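Activating signal cointegrator 1 complex subunit 2 (Homo sapiens, PDB 6YXQ) binds polyubiquitin chains, recruiting ASCC3 and ALKBH3 to sites of DNA damage, and also takes part in rescuing stalled ribosomes. Local coordinates at residues A30-Y44 and C83-S97. Sequence-based numbering, arbitrary orientation.
Sequences ALHPEQKADRYFVLY and CQVIFDETLQKCLDS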
loop_
_atom_site.group_PDB
_atom_site.type_symbol
_atom_site.label_atom_id
_atom_site.label_comp_id
_atom_site.label_asym_id
_atom_site.label_seq_id
_atom_site.Cartn_x
_atom_site.Cartn_y
_atom_site.Cartn_z
ATOM N N ALA B 30 6.952 -29.574 4.152
ATOM C CA ALA B 30 7.799 -28.389 4.158
ATOM C C ALA B 30 7.183 -27.290 5.017
ATOM O O ALA B 30 7.734 -26.911 6.055
ATOM C CB ALA B 30 8.031 -27.910 2.726
ATOM N N LEU B 31 6.015 -26.793 4.622
ATOM C CA LEU B 31 5.337 -25.758 5.394
ATOM C C LEU B 31 4.847 -26.309 6.731
ATOM O O LEU B 31 4.175 -27.342 6.777
ATOM C CB LEU B 31 4.169 -25.202 4.585
ATOM C CG LEU B 31 4.488 -24.986 3.103
ATOM C CD1 LEU B 31 3.225 -24.773 2.287
ATOM C CD2 LEU B 31 5.434 -23.809 2.937
ATOM N N HIS B 32 5.178 -25.617 7.822
ATOM C CA HIS B 32 4.808 -26.080 9.154
ATOM C C HIS B 32 4.929 -24.918 10.131
ATOM O O HIS B 32 5.807 -24.065 9.964
ATOM C CB HIS B 32 5.697 -27.254 9.593
ATOM C CG HIS B 32 5.362 -27.794 10.948
ATOM N ND1 HIS B 32 4.202 -28.493 11.205
ATOM C CD2 HIS B 32 6.033 -27.732 12.123
ATOM C CE1 HIS B 32 4.171 -28.835 12.481
ATOM N NE2 HIS B 32 5.271 -28.388 13.060
ATOM N N PRO B 33 4.063 -24.853 11.153
ATOM C CA PRO B 33 4.074 -23.699 12.075
ATOM C C PRO B 33 5.409 -23.379 12.736
ATOM O O PRO B 33 5.745 -22.192 12.850
ATOM C CB PRO B 33 3.025 -24.099 13.121
ATOM C CG PRO B 33 2.058 -24.919 12.366
ATOM C CD PRO B 33 2.828 -25.647 11.295
ATOM N N GLU B 34 6.167 -24.373 13.206
ATOM C CA GLU B 34 7.391 -24.036 13.926
ATOM C C GLU B 34 8.613 -23.965 13.030
ATOM O O GLU B 34 9.678 -23.557 13.501
ATOM C CB GLU B 34 7.622 -25.023 15.082
ATOM C CG GLU B 34 6.454 -25.045 16.036
ATOM C CD GLU B 34 5.972 -26.440 16.341
ATOM O OE1 GLU B 34 5.874 -27.264 15.408
ATOM O OE2 GLU B 34 5.660 -26.699 17.521
ATOM N N GLN B 35 8.491 -24.326 11.755
ATOM C CA GLN B 35 9.512 -23.904 10.806
ATOM C C GLN B 35 9.452 -22.400 10.546
ATOM O O GLN B 35 10.447 -21.818 10.097
ATOM C CB GLN B 35 9.394 -24.668 9.480
ATOM C CG GLN B 35 10.759 -24.924 8.834
ATOM C CD GLN B 35 10.699 -25.063 7.319
ATOM O OE1 GLN B 35 9.689 -25.482 6.768
ATOM N NE2 GLN B 35 11.788 -24.706 6.643
ATOM N N LYS B 36 8.316 -21.761 10.823
ATOM C CA LYS B 36 8.244 -20.309 10.761
ATOM C C LYS B 36 9.197 -19.698 11.781
ATOM O O LYS B 36 9.484 -20.285 12.831
ATOM C CB LYS B 36 6.810 -19.827 11.022
ATOM C CG LYS B 36 6.583 -19.245 12.421
ATOM C CD LYS B 36 5.111 -18.987 12.725
ATOM C CE LYS B 36 4.928 -18.479 14.153
ATOM N NZ LYS B 36 3.494 -18.289 14.519
ATOM N N ALA B 37 9.705 -18.514 11.456
ATOM C CA ALA B 37 10.575 -17.796 12.373
ATOM C C ALA B 37 9.753 -17.099 13.453
ATOM O O ALA B 37 8.561 -16.828 13.290
ATOM C CB ALA B 37 11.432 -16.778 11.623
ATOM N N ASP B 38 10.409 -16.810 14.571
ATOM C CA ASP B 38 9.741 -16.183 15.701
ATOM C C ASP B 38 9.787 -14.664 15.644
ATOM O O ASP B 38 9.546 -14.012 16.665
ATOM C CB ASP B 38 10.350 -16.668 17.021
ATOM C CG ASP B 38 9.320 -16.763 18.135
ATOM O OD1 ASP B 38 9.023 -15.729 18.773
ATOM O OD2 ASP B 38 8.802 -17.876 18.364
ATOM N N ARG B 39 10.077 -14.087 14.482
ATOM C CA ARG B 39 10.145 -12.636 14.373
ATOM C C ARG B 39 8.764 -12.026 14.579
ATOM O O ARG B 39 7.827 -12.310 13.826
ATOM C CB ARG B 39 10.700 -12.215 13.019
ATOM C CG ARG B 39 10.909 -10.719 12.919
ATOM C CD ARG B 39 11.828 -10.399 11.770
ATOM N NE ARG B 39 12.936 -9.514 12.101
ATOM C CZ ARG B 39 14.211 -9.853 11.968
ATOM N NH1 ARG B 39 15.168 -8.990 12.279
ATOM N NH2 ARG B 39 14.528 -11.065 11.533
ATOM N N TYR B 40 8.649 -11.181 15.593
ATOM C CA TYR B 40 7.426 -10.438 15.830
ATOM C C TYR B 40 7.278 -9.323 14.799
ATOM O O TYR B 40 8.262 -8.750 14.325
ATOM C CB TYR B 40 7.463 -9.855 17.235
ATOM C CG TYR B 40 6.165 -9.359 17.798
ATOM C CD1 TYR B 40 5.257 -10.233 18.385
ATOM C CD2 TYR B 40 5.873 -8.004 17.800
ATOM C CE1 TYR B 40 4.074 -9.766 18.926
ATOM C CE2 TYR B 40 4.699 -7.532 18.331
ATOM C CZ TYR B 40 3.799 -8.412 18.889
ATOM O OH TYR B 40 2.631 -7.926 19.430
ATOM N N PHE B 41 6.030 -9.018 14.454
ATOM C CA PHE B 41 5.695 -7.934 13.539
ATOM C C PHE B 41 4.767 -6.959 14.249
ATOM O O PHE B 41 3.724 -7.366 14.773
ATOM C CB PHE B 41 5.007 -8.464 12.279
ATOM C CG PHE B 41 5.949 -8.927 11.211
ATOM C CD1 PHE B 41 6.452 -10.220 11.219
ATOM C CD2 PHE B 41 6.306 -8.079 10.177
ATOM C CE1 PHE B 41 7.314 -10.652 10.224
ATOM C CE2 PHE B 41 7.161 -8.504 9.179
ATOM C CZ PHE B 41 7.670 -9.792 9.203
ATOM N N VAL B 42 5.136 -5.680 14.260
ATOM C CA VAL B 42 4.268 -4.664 14.839
ATOM C C VAL B 42 3.424 -4.020 13.745
ATOM O O VAL B 42 3.742 -4.069 12.553
ATOM C CB VAL B 42 5.050 -3.589 15.623
ATOM C CG1 VAL B 42 5.901 -4.233 16.663
ATOM C CG2 VAL B 42 5.886 -2.722 14.686
ATOM N N LEU B 43 2.329 -3.402 14.170
ATOM C CA LEU B 43 1.414 -2.743 13.258
ATOM C C LEU B 43 1.982 -1.404 12.805
ATOM O O LEU B 43 2.879 -0.831 13.429
ATOM C CB LEU B 43 0.055 -2.536 13.925
ATOM C CG LEU B 43 -0.542 -3.808 14.520
ATOM C CD1 LEU B 43 -1.276 -3.491 15.806
ATOM C CD2 LEU B 43 -1.462 -4.502 13.526
ATOM N N TYR B 44 1.429 -0.904 11.704
ATOM C CA TYR B 44 1.862 0.342 11.092
ATOM C C TYR B 44 0.906 1.465 11.480
ATOM O O TYR B 44 -0.317 1.295 11.427
ATOM C CB TYR B 44 1.932 0.191 9.569
ATOM C CG TYR B 44 2.178 1.479 8.815
ATOM C CD1 TYR B 44 1.122 2.303 8.440
ATOM C CD2 TYR B 44 3.464 1.867 8.467
ATOM C CE1 TYR B 44 1.340 3.480 7.753
ATOM C CE2 TYR B 44 3.689 3.043 7.777
ATOM C CZ TYR B 44 2.624 3.844 7.423
ATOM O OH TYR B 44 2.846 5.011 6.736
ATOM N N CYS B 83 6.436 -20.070 4.565
ATOM C CA CYS B 83 6.113 -20.504 5.921
ATOM C C CYS B 83 5.764 -19.312 6.798
ATOM O O CYS B 83 4.742 -19.314 7.500
ATOM C CB CYS B 83 7.286 -21.274 6.529
ATOM S SG CYS B 83 7.517 -22.934 5.895
ATOM N N GLN B 84 6.609 -18.280 6.766
ATOM C CA GLN B 84 6.374 -17.106 7.596
ATOM C C GLN B 84 5.035 -16.460 7.260
ATOM O O GLN B 84 4.223 -16.198 8.154
ATOM C CB GLN B 84 7.525 -16.113 7.430
ATOM C CG GLN B 84 7.571 -15.024 8.491
ATOM C CD GLN B 84 8.026 -15.535 9.844
ATOM O OE1 GLN B 84 8.612 -16.611 9.949
ATOM N NE2 GLN B 84 7.758 -14.761 10.888
ATOM N N VAL B 85 4.769 -16.232 5.966
ATOM C CA VAL B 85 3.554 -15.507 5.583
ATOM C C VAL B 85 2.308 -16.315 5.917
ATOM O O VAL B 85 1.258 -15.754 6.263
ATOM C CB VAL B 85 3.580 -15.107 4.093
ATOM C CG1 VAL B 85 4.858 -14.372 3.759
ATOM C CG2 VAL B 85 3.383 -16.305 3.191
ATOM N N ILE B 86 2.394 -17.641 5.829
ATOM C CA ILE B 86 1.209 -18.440 6.093
ATOM C C ILE B 86 0.945 -18.537 7.589
ATOM O O ILE B 86 -0.206 -18.448 8.028
ATOM C CB ILE B 86 1.358 -19.823 5.436
ATOM C CG1 ILE B 86 1.339 -19.684 3.914
ATOM C CG2 ILE B 86 0.263 -20.765 5.907
ATOM C CD1 ILE B 86 1.459 -20.996 3.186
ATOM N N PHE B 87 1.995 -18.685 8.404
ATOM C CA PHE B 87 1.789 -19.087 9.788
ATOM C C PHE B 87 1.942 -17.963 10.803
ATOM O O PHE B 87 1.509 -18.138 11.949
ATOM C CB PHE B 87 2.741 -20.237 10.144
ATOM C CG PHE B 87 2.407 -21.523 9.442
ATOM C CD1 PHE B 87 1.350 -22.307 9.876
ATOM C CD2 PHE B 87 3.127 -21.932 8.335
ATOM C CE1 PHE B 87 1.030 -23.477 9.228
ATOM C CE2 PHE B 87 2.809 -23.102 7.684
ATOM C CZ PHE B 87 1.761 -23.875 8.130
ATOM N N ASP B 88 2.522 -16.821 10.426
ATOM C CA ASP B 88 2.682 -15.689 11.331
ATOM C C ASP B 88 1.520 -14.732 11.117
ATOM O O ASP B 88 1.466 -14.030 10.103
ATOM C CB ASP B 88 4.013 -14.982 11.092
ATOM C CG ASP B 88 4.305 -13.926 12.136
ATOM O OD1 ASP B 88 3.367 -13.491 12.835
ATOM O OD2 ASP B 88 5.477 -13.526 12.263
ATOM N N GLU B 89 0.603 -14.685 12.083
ATOM C CA GLU B 89 -0.533 -13.786 11.950
ATOM C C GLU B 89 -0.105 -12.326 12.052
ATOM O O GLU B 89 -0.697 -11.468 11.389
ATOM C CB GLU B 89 -1.601 -14.123 12.993
ATOM C CG GLU B 89 -1.238 -13.760 14.420
ATOM C CD GLU B 89 -2.439 -13.776 15.344
ATOM O OE1 GLU B 89 -3.366 -14.582 15.110
ATOM O OE2 GLU B 89 -2.457 -12.977 16.305
ATOM N N THR B 90 0.935 -12.028 12.839
ATOM C CA THR B 90 1.382 -10.643 12.981
ATOM C C THR B 90 1.782 -10.052 11.636
ATOM O O THR B 90 1.505 -8.878 11.361
ATOM C CB THR B 90 2.550 -10.549 13.969
ATOM O OG1 THR B 90 3.721 -11.158 13.406
ATOM C CG2 THR B 90 2.199 -11.237 15.279
ATOM N N LEU B 91 2.417 -10.855 10.781
ATOM C CA LEU B 91 2.845 -10.376 9.470
ATOM C C LEU B 91 1.667 -9.870 8.644
ATOM O O LEU B 91 1.675 -8.728 8.158
ATOM C CB LEU B 91 3.572 -11.496 8.733
ATOM C CG LEU B 91 3.761 -11.399 7.223
ATOM C CD1 LEU B 91 4.401 -10.093 6.828
ATOM C CD2 LEU B 91 4.662 -12.528 6.840
ATOM N N GLN B 92 0.651 -10.718 8.456
ATOM C CA GLN B 92 -0.488 -10.321 7.641
ATOM C C GLN B 92 -1.203 -9.119 8.245
ATOM O O GLN B 92 -1.635 -8.219 7.518
ATOM C CB GLN B 92 -1.455 -11.494 7.469
ATOM C CG GLN B 92 -2.700 -11.157 6.643
ATOM C CD GLN B 92 -3.874 -10.708 7.501
ATOM O OE1 GLN B 92 -4.684 -9.874 7.088
ATOM N NE2 GLN B 92 -3.967 -11.263 8.704
ATOM N N LYS B 93 -1.333 -9.083 9.572
ATOM C CA LYS B 93 -2.002 -7.951 10.203
ATOM C C LYS B 93 -1.187 -6.676 10.047
ATOM O O LYS B 93 -1.750 -5.588 9.893
ATOM C CB LYS B 93 -2.279 -8.261 11.673
ATOM C CG LYS B 93 -2.987 -9.592 11.872
ATOM C CD LYS B 93 -3.915 -9.560 13.062
ATOM C CE LYS B 93 -3.377 -8.653 14.152
ATOM N NZ LYS B 93 -4.027 -8.939 15.462
ATOM N N CYS B 94 0.143 -6.797 10.043
ATOM C CA CYS B 94 0.993 -5.639 9.784
ATOM C C CYS B 94 0.778 -5.107 8.371
ATOM O O CYS B 94 0.662 -3.888 8.161
ATOM C CB CYS B 94 2.460 -6.018 10.012
ATOM S SG CYS B 94 3.706 -4.850 9.385
ATOM N N LEU B 95 0.715 -6.009 7.386
ATOM C CA LEU B 95 0.508 -5.565 6.011
ATOM C C LEU B 95 -0.880 -4.957 5.827
ATOM O O LEU B 95 -1.036 -3.942 5.132
ATOM C CB LEU B 95 0.726 -6.728 5.048
ATOM C CG LEU B 95 2.169 -7.221 4.912
ATOM C CD1 LEU B 95 2.214 -8.677 4.476
ATOM C CD2 LEU B 95 2.938 -6.353 3.931
ATOM N N ASP B 96 -1.901 -5.566 6.441
ATOM C CA ASP B 96 -3.232 -4.969 6.443
ATOM C C ASP B 96 -3.204 -3.574 7.054
ATOM O O ASP B 96 -3.854 -2.656 6.542
ATOM C CB ASP B 96 -4.207 -5.869 7.204
ATOM C CG ASP B 96 -5.660 -5.514 6.947
ATOM O OD1 ASP B 96 -6.043 -4.349 7.179
ATOM O OD2 ASP B 96 -6.420 -6.405 6.511
ATOM N N SER B 97 -2.454 -3.398 8.148
ATOM C CA SER B 97 -2.341 -2.090 8.787
ATOM C C SER B 97 -1.780 -1.062 7.822
ATOM O O SER B 97 -2.323 0.045 7.680
ATOM C CB SER B 97 -1.440 -2.182 10.017
ATOM O OG SER B 97 -1.607 -3.419 10.677
#
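F41 presses its ring into the junction of helices 78-87 and 89-101, where L91 CB lies over one face, 4.2 Å from the ring centroid, and L91 CD1 reaches CE2. T90 OG1, D88 OD2 and Q84 NE2 line the ring's edge; the D88 carboxylate plane stands 74° from that of the ring. D69 of helix 53-75 also touches the buried F41. At the buried far end Y44 CB sits 4.1 Å from S97 CB, with Y44 OH hydrogen-bonded to Q120 OE1 of helix 114-135, and L43 CD2 rests 3.8 Å from K93 O. Upstream of F41, the Q84 amide grips the loop backbone twice: OE1 accepts from A37 N at 2.7 Å, in the carbonyl plane, and NE2 donates to A37 O at 3.3 Å, from above that carbonyl's plane. The side chain reaches A37 because it bends at its second torsion (chi2 73°). A leucine in place of Q84 would probably leave both A37 backbone groups without these mates and let the loop drift from the helix. The two helices meet at D88, which N-caps 89-101: its OD1 accepts weakly from the N atoms of T90 and L91. The loop 30-44 thus crosses a helix-to-helix turn in the N-terminal, largely helical part of ASCC2, and its outer flank joins the ASCC3 interface: Y40 packs on I35 of the ASCC3 chain, L43 on Y26 of that chain. The other end lies nearer solvent. There exposed P33 still lays CD over the F87 ring, 3.9 Å from the centroid, while I86 CG2 backs the opposite face. Partly exposed K36 is held more loosely: extended beyond CG, it runs CD 3.7 Å from F87 CB and makes a single bond, NZ to F87 O at 3.3 Å, well above the carbonyl plane.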